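Local coordinates for protein putative endo-1,4-beta-xylanase (Bacteroides thetaiotaomicron VPI-5482, PDB 5MSX) that probably hydrolyses O-glycosidic bonds as a family 43 glycoside hydrolase, consistent with an arabinofuranosidase acting on plant pectin, at residues C[251-256]-C[305-310]; C[274-279]-C[289-294]. All blocks are in the same frame, centred on the assembly; numbering follows the deposited sequence. Where two conformers were deposited one is given.

Interaction 1: C[251-256]-C[305-310]. With EDO (1,2-ethanediol), chain B.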
# COMPACT_ATOMS: atom_id res chain seq x y z
N TYR C 251 -16.69 39.92 -18.42
CA TYR C 251 -17.27 41.18 -17.98
C TYR C 251 -18.77 41.23 -18.30
O TYR C 251 -19.57 41.61 -17.46
CB TYR C 251 -16.53 42.37 -18.64
CG TYR C 251 -15.16 42.60 -18.07
CD1 TYR C 251 -15.00 43.29 -16.87
CD2 TYR C 251 -14.01 42.11 -18.70
CE1 TYR C 251 -13.75 43.50 -16.32
CE2 TYR C 251 -12.75 42.33 -18.14
CZ TYR C 251 -12.65 43.02 -16.95
OH TYR C 251 -11.44 43.25 -16.37
N GLU C 252 -19.11 40.83 -19.52
CA GLU C 252 -20.50 40.77 -19.99
C GLU C 252 -21.44 39.94 -19.09
O GLU C 252 -22.57 40.35 -18.85
CB GLU C 252 -20.55 40.18 -21.41
N ARG C 253 -20.98 38.78 -18.63
CA ARG C 253 -21.76 37.94 -17.72
C ARG C 253 -21.54 38.24 -16.26
O ARG C 253 -22.20 37.67 -15.42
CB ARG C 253 -21.50 36.45 -17.99
CG ARG C 253 -22.05 36.02 -19.34
CD ARG C 253 -21.86 34.55 -19.61
NE ARG C 253 -21.85 34.30 -21.05
CZ ARG C 253 -21.29 33.26 -21.67
NH1 ARG C 253 -20.62 32.32 -21.01
NH2 ARG C 253 -21.37 33.18 -23.00
N GLY C 254 -20.67 39.17 -15.93
CA GLY C 254 -20.44 39.52 -14.52
C GLY C 254 -19.78 38.38 -13.72
O GLY C 254 -20.19 38.09 -12.58
N ILE C 255 -18.78 37.72 -14.32
CA ILE C 255 -18.06 36.60 -13.68
C ILE C 255 -16.58 36.95 -13.58
O ILE C 255 -15.89 36.98 -14.59
CB ILE C 255 -18.29 35.27 -14.43
CG1 ILE C 255 -19.79 34.91 -14.35
CG2 ILE C 255 -17.43 34.13 -13.84
CD1 ILE C 255 -20.23 33.89 -15.38
N PHE C 256 -16.13 37.22 -12.36
CA PHE C 256 -14.81 37.78 -12.09
C PHE C 256 -13.88 36.78 -11.40
O PHE C 256 -14.24 36.17 -10.39
CB PHE C 256 -14.96 39.02 -11.19
CG PHE C 256 -15.67 40.17 -11.85
CD1 PHE C 256 -17.06 40.28 -11.79
CD2 PHE C 256 -14.95 41.13 -12.56
CE1 PHE C 256 -17.72 41.33 -12.42
CE2 PHE C 256 -15.61 42.19 -13.19
CZ PHE C 256 -16.99 42.30 -13.10
N GLU C 305 -16.87 28.26 -21.19
CA GLU C 305 -17.95 29.24 -21.30
C GLU C 305 -18.54 29.36 -19.89
O GLU C 305 -19.24 28.47 -19.43
CB GLU C 305 -19.01 28.77 -22.31
CG GLU C 305 -18.56 28.91 -23.77
CD GLU C 305 -18.55 30.36 -24.25
OE1 GLU C 305 -19.22 31.23 -23.63
OE2 GLU C 305 -17.89 30.66 -25.26
N LEU C 306 -18.21 30.44 -19.19
CA LEU C 306 -18.59 30.57 -17.79
C LEU C 306 -20.01 31.12 -17.65
O LEU C 306 -20.40 32.06 -18.33
CB LEU C 306 -17.60 31.47 -17.05
CG LEU C 306 -16.13 31.06 -17.16
CD1 LEU C 306 -15.23 32.21 -16.69
CD2 LEU C 306 -15.83 29.79 -16.38
N THR C 307 -20.78 30.52 -16.76
CA THR C 307 -22.08 31.02 -16.34
C THR C 307 -22.16 30.81 -14.84
O THR C 307 -21.43 29.98 -14.27
CB THR C 307 -23.27 30.27 -17.00
OG1 THR C 307 -23.47 29.01 -16.34
CG2 THR C 307 -23.05 30.03 -18.53
N MET C 308 -23.08 31.51 -14.21
CA MET C 308 -23.50 31.17 -12.87
C MET C 308 -24.80 30.35 -12.81
O MET C 308 -25.51 30.41 -11.81
CB MET C 308 -23.62 32.44 -12.03
CG MET C 308 -22.31 33.22 -11.94
SD MET C 308 -22.65 34.69 -10.98
CE MET C 308 -21.05 35.20 -10.38
N ASP C 309 -25.11 29.60 -13.87
CA ASP C 309 -26.37 28.82 -13.94
C ASP C 309 -26.21 27.40 -13.44
O ASP C 309 -27.19 26.82 -13.06
CB ASP C 309 -26.91 28.79 -15.37
CG ASP C 309 -27.17 30.17 -15.91
OD1 ASP C 309 -27.67 31.02 -15.15
OD2 ASP C 309 -26.89 30.44 -17.10
N GLY C 310 -24.99 26.86 -13.42
CA GLY C 310 -24.77 25.49 -13.02
C GLY C 310 -25.05 24.50 -14.15
O GLY C 310 -25.32 24.86 -15.28
C1 EDO B . -15.90 24.20 -23.11
O1 EDO B . -14.73 24.23 -22.26
C2 EDO B . -16.98 25.25 -22.89
O2 EDO B . -17.50 25.23 -21.52
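Glu-305 OE1 is gripped by both terminal nitrogens of Arg-253, with NH2 at 3.0 Å and NH1 at 3.2 Å. The nitrogens approach this single oxygen end-on and nearly along its C-O bond; the guanidinium and carboxylate planes of this salt bridge are 44° apart. A bend at chi2 of Glu-305 (-73°) turns its carboxylate back toward the arginine. NH1 also donates to Leu-306 O at 2.7 Å in a straighter bond (166°); the oxygen lies in the guanidinium plane, but NH1 stands above the plane of the carbonyl. Two successive residues therefore hold one edge of the guanidinium and limit its rotation.

Beneath this surface pair, the buried Ile-255 pushes CD1 against Thr-307 CA (3.5 Å) and Leu-306 CB. The Ile-255 and Met-308 side chains slide past each other in opposite directions, CG1 3.9 Å from Met-308 CG. Met-308 CE continues to Gly-254 O. Thr-307 OG1 accepts from Asp-309 N (3.0 Å), closing an ST turn, and Gly-254 and Ile-255 form a G1 beta bulge opposite Asn-250. Ile-255 also packs on Tyr-276 and Glu-278 of strand 272-278, which sets these loops beside a blade of the five-bladed beta-propeller characteristic of glycoside hydrolase family 43.

Interaction 2: C[274-279]-C[289-294]. With EDO (1,2-ethanediol), chain B.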
# COMPACT_ATOMS: atom_id res chain seq x y z
N PHE C 274 -15.63 21.63 -15.06
CA PHE C 274 -14.66 22.56 -14.48
C PHE C 274 -15.37 23.29 -13.33
O PHE C 274 -16.42 23.92 -13.55
CB PHE C 274 -14.20 23.55 -15.56
CG PHE C 274 -13.30 24.64 -15.06
CD1 PHE C 274 -12.00 24.35 -14.60
CD2 PHE C 274 -13.73 25.97 -15.07
CE1 PHE C 274 -11.16 25.37 -14.17
CE2 PHE C 274 -12.88 26.99 -14.63
CZ PHE C 274 -11.61 26.70 -14.18
N ALA C 275 -14.84 23.18 -12.12
CA ALA C 275 -15.35 23.91 -10.97
C ALA C 275 -14.37 24.99 -10.66
O ALA C 275 -13.17 24.76 -10.76
CB ALA C 275 -15.46 23.01 -9.79
N TYR C 276 -14.87 26.16 -10.27
CA TYR C 276 -14.00 27.30 -9.99
C TYR C 276 -14.57 28.21 -8.91
O TYR C 276 -15.78 28.32 -8.74
CB TYR C 276 -13.73 28.10 -11.26
CG TYR C 276 -15.00 28.63 -11.91
CD1 TYR C 276 -15.78 27.82 -12.72
CD2 TYR C 276 -15.42 29.95 -11.70
CE1 TYR C 276 -16.94 28.31 -13.31
CE2 TYR C 276 -16.59 30.42 -12.28
CZ TYR C 276 -17.34 29.61 -13.09
OH TYR C 276 -18.50 30.08 -13.69
N LEU C 277 -13.69 28.86 -8.18
CA LEU C 277 -14.12 29.92 -7.28
C LEU C 277 -14.35 31.18 -8.11
O LEU C 277 -13.82 31.30 -9.22
CB LEU C 277 -13.09 30.15 -6.16
CG LEU C 277 -11.77 30.81 -6.54
CD1 LEU C 277 -11.89 32.34 -6.70
CD2 LEU C 277 -10.69 30.48 -5.50
N GLU C 278 -15.12 32.13 -7.52
CA GLU C 278 -15.44 33.39 -8.15
C GLU C 278 -15.22 34.48 -7.10
O GLU C 278 -15.36 34.22 -5.90
CB GLU C 278 -16.87 33.38 -8.71
CG GLU C 278 -17.17 34.45 -9.79
CD GLU C 278 -17.74 35.78 -9.23
OE1 GLU C 278 -17.88 36.75 -10.04
OE2 GLU C 278 -18.06 35.85 -7.99
N PHE C 279 -14.76 35.65 -7.55
CA PHE C 279 -14.39 36.79 -6.66
C PHE C 279 -15.39 37.08 -5.52
O PHE C 279 -14.99 37.38 -4.39
CB PHE C 279 -14.17 38.07 -7.51
CG PHE C 279 -13.80 39.29 -6.69
CD1 PHE C 279 -12.52 39.43 -6.17
CD2 PHE C 279 -14.75 40.28 -6.43
CE1 PHE C 279 -12.18 40.54 -5.42
CE2 PHE C 279 -14.42 41.39 -5.67
CZ PHE C 279 -13.14 41.53 -5.17
N TYR C 289 -18.62 27.64 -8.56
CA TYR C 289 -19.53 27.41 -9.69
C TYR C 289 -18.98 26.28 -10.55
O TYR C 289 -17.77 26.01 -10.53
CB TYR C 289 -19.63 28.69 -10.54
CG TYR C 289 -20.19 29.84 -9.72
CD1 TYR C 289 -19.37 30.59 -8.91
CD2 TYR C 289 -21.55 30.11 -9.70
CE1 TYR C 289 -19.86 31.61 -8.13
CE2 TYR C 289 -22.05 31.16 -8.93
CZ TYR C 289 -21.20 31.90 -8.13
OH TYR C 289 -21.65 32.97 -7.35
N VAL C 290 -19.85 25.66 -11.34
CA VAL C 290 -19.49 24.52 -12.22
C VAL C 290 -20.02 24.79 -13.64
O VAL C 290 -21.17 25.24 -13.82
CB VAL C 290 -20.02 23.16 -11.66
CG1 VAL C 290 -19.65 21.98 -12.57
CG2 VAL C 290 -19.45 22.89 -10.27
N ASN C 291 -19.17 24.52 -14.63
CA ASN C 291 -19.58 24.51 -16.05
C ASN C 291 -18.95 23.34 -16.74
O ASN C 291 -17.97 22.76 -16.25
CB ASN C 291 -19.12 25.78 -16.77
CG ASN C 291 -19.94 26.97 -16.42
OD1 ASN C 291 -21.16 27.03 -16.70
ND2 ASN C 291 -19.31 27.92 -15.76
N GLN C 292 -19.47 23.04 -17.91
CA GLN C 292 -18.88 21.99 -18.78
C GLN C 292 -17.48 22.35 -19.28
O GLN C 292 -17.18 23.52 -19.52
CB GLN C 292 -19.76 21.76 -20.02
CG GLN C 292 -21.12 21.19 -19.69
CD GLN C 292 -22.01 21.14 -20.93
OE1 GLN C 292 -22.21 22.14 -21.61
NE2 GLN C 292 -22.53 19.98 -21.22
N LEU C 293 -16.65 21.32 -19.43
CA LEU C 293 -15.33 21.43 -20.00
C LEU C 293 -15.32 20.52 -21.24
O LEU C 293 -15.65 19.33 -21.17
CB LEU C 293 -14.26 21.00 -18.99
CG LEU C 293 -12.83 21.14 -19.55
CD1 LEU C 293 -12.21 22.42 -19.03
CD2 LEU C 293 -11.97 19.98 -19.17
N LYS C 294 -14.93 21.11 -22.37
CA LYS C 294 -14.94 20.42 -23.67
C LYS C 294 -13.57 20.50 -24.31
O LYS C 294 -12.74 21.37 -24.00
CB LYS C 294 -15.99 21.03 -24.61
CG LYS C 294 -17.41 20.84 -24.11
CD LYS C 294 -18.43 21.30 -25.13
CE LYS C 294 -19.84 21.23 -24.57
NZ LYS C 294 -20.84 21.16 -25.67
C1 EDO B . -15.90 24.20 -23.11
O1 EDO B . -14.73 24.23 -22.26
C2 EDO B . -16.98 25.25 -22.89
O2 EDO B . -17.50 25.23 -21.52
O HOH W 1 -19.42 34.41 -6.04
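Tyr-276 leans its ring across the neighbouring strand to meet Tyr-289 and Asn-291. From CB, chi1 of 58° sets CG between the backbone N and the carbonyl carbon, which carries the ring over the partner strand. CG and CD1 lie near Tyr-289 O, CD1 at 3.5 Å. CE1 then comes to 3.4 Å from Asn-291 ND2, which sits at the ring edge with the amide and ring planes only 19° apart. Tyr-289 CB lies over one face of the ring, 3.5 Å from CZ and 4.0 Å from the centroid, a CH-pi contact, and OH ends 3.1 Å from Asn-291 ND2. The Asn-291 amide is positioned in turn by Thr-307 OG1, bonded to its OD1.

In the backbone, Tyr-276 and Tyr-289 form an antiparallel hydrogen-bonded pair, as do Phe-274 and Asn-291, each with two bonds. Between them, the non-hydrogen-bonded pair Ala-275 and Val-290 packs CB against CG2 at 4.0 Å on the other face. Beyond Tyr-276, Glu-278 CB touches Tyr-289 CE1 at 3.5 Å, and a water donates to both Glu-278 OE2 and Tyr-289 OH, the latter also bonded to Phe-25 O. Glu-278 OE1 forms a salt bridge with Arg-349 and accepts from Phe-256 N, while OE2 accepts from Gly-280 N. These buried polar ends are thus satisfied, and the three protein partners would probably favour a charged Glu-278 carboxylate.

In the fold
Following the chain from the N terminus, residues 251-256 lie in the loop between strands 245-247 and 261-264. Strand 272-278 comes next and turns back as strand 287-293, so interaction 2 closes a short hairpin within the three-stranded antiparallel sheet 261-264, 272-278 and 287-293. The chain then reaches residues 305-310, where interaction 1 closes a longer loop with the hairpin nested inside. Probable hydrogen bonds join Phe-256 O to Phe-279 N and Phe-256 N to Glu-278 OE1, and Leu-306 packs on Asn-291. One ethanediol, probably from crystallisation, bridges Glu-305 to Gln-292 and Lys-294. Together the two interactions tie these loops to the hairpin, in a blade of the beta-propeller.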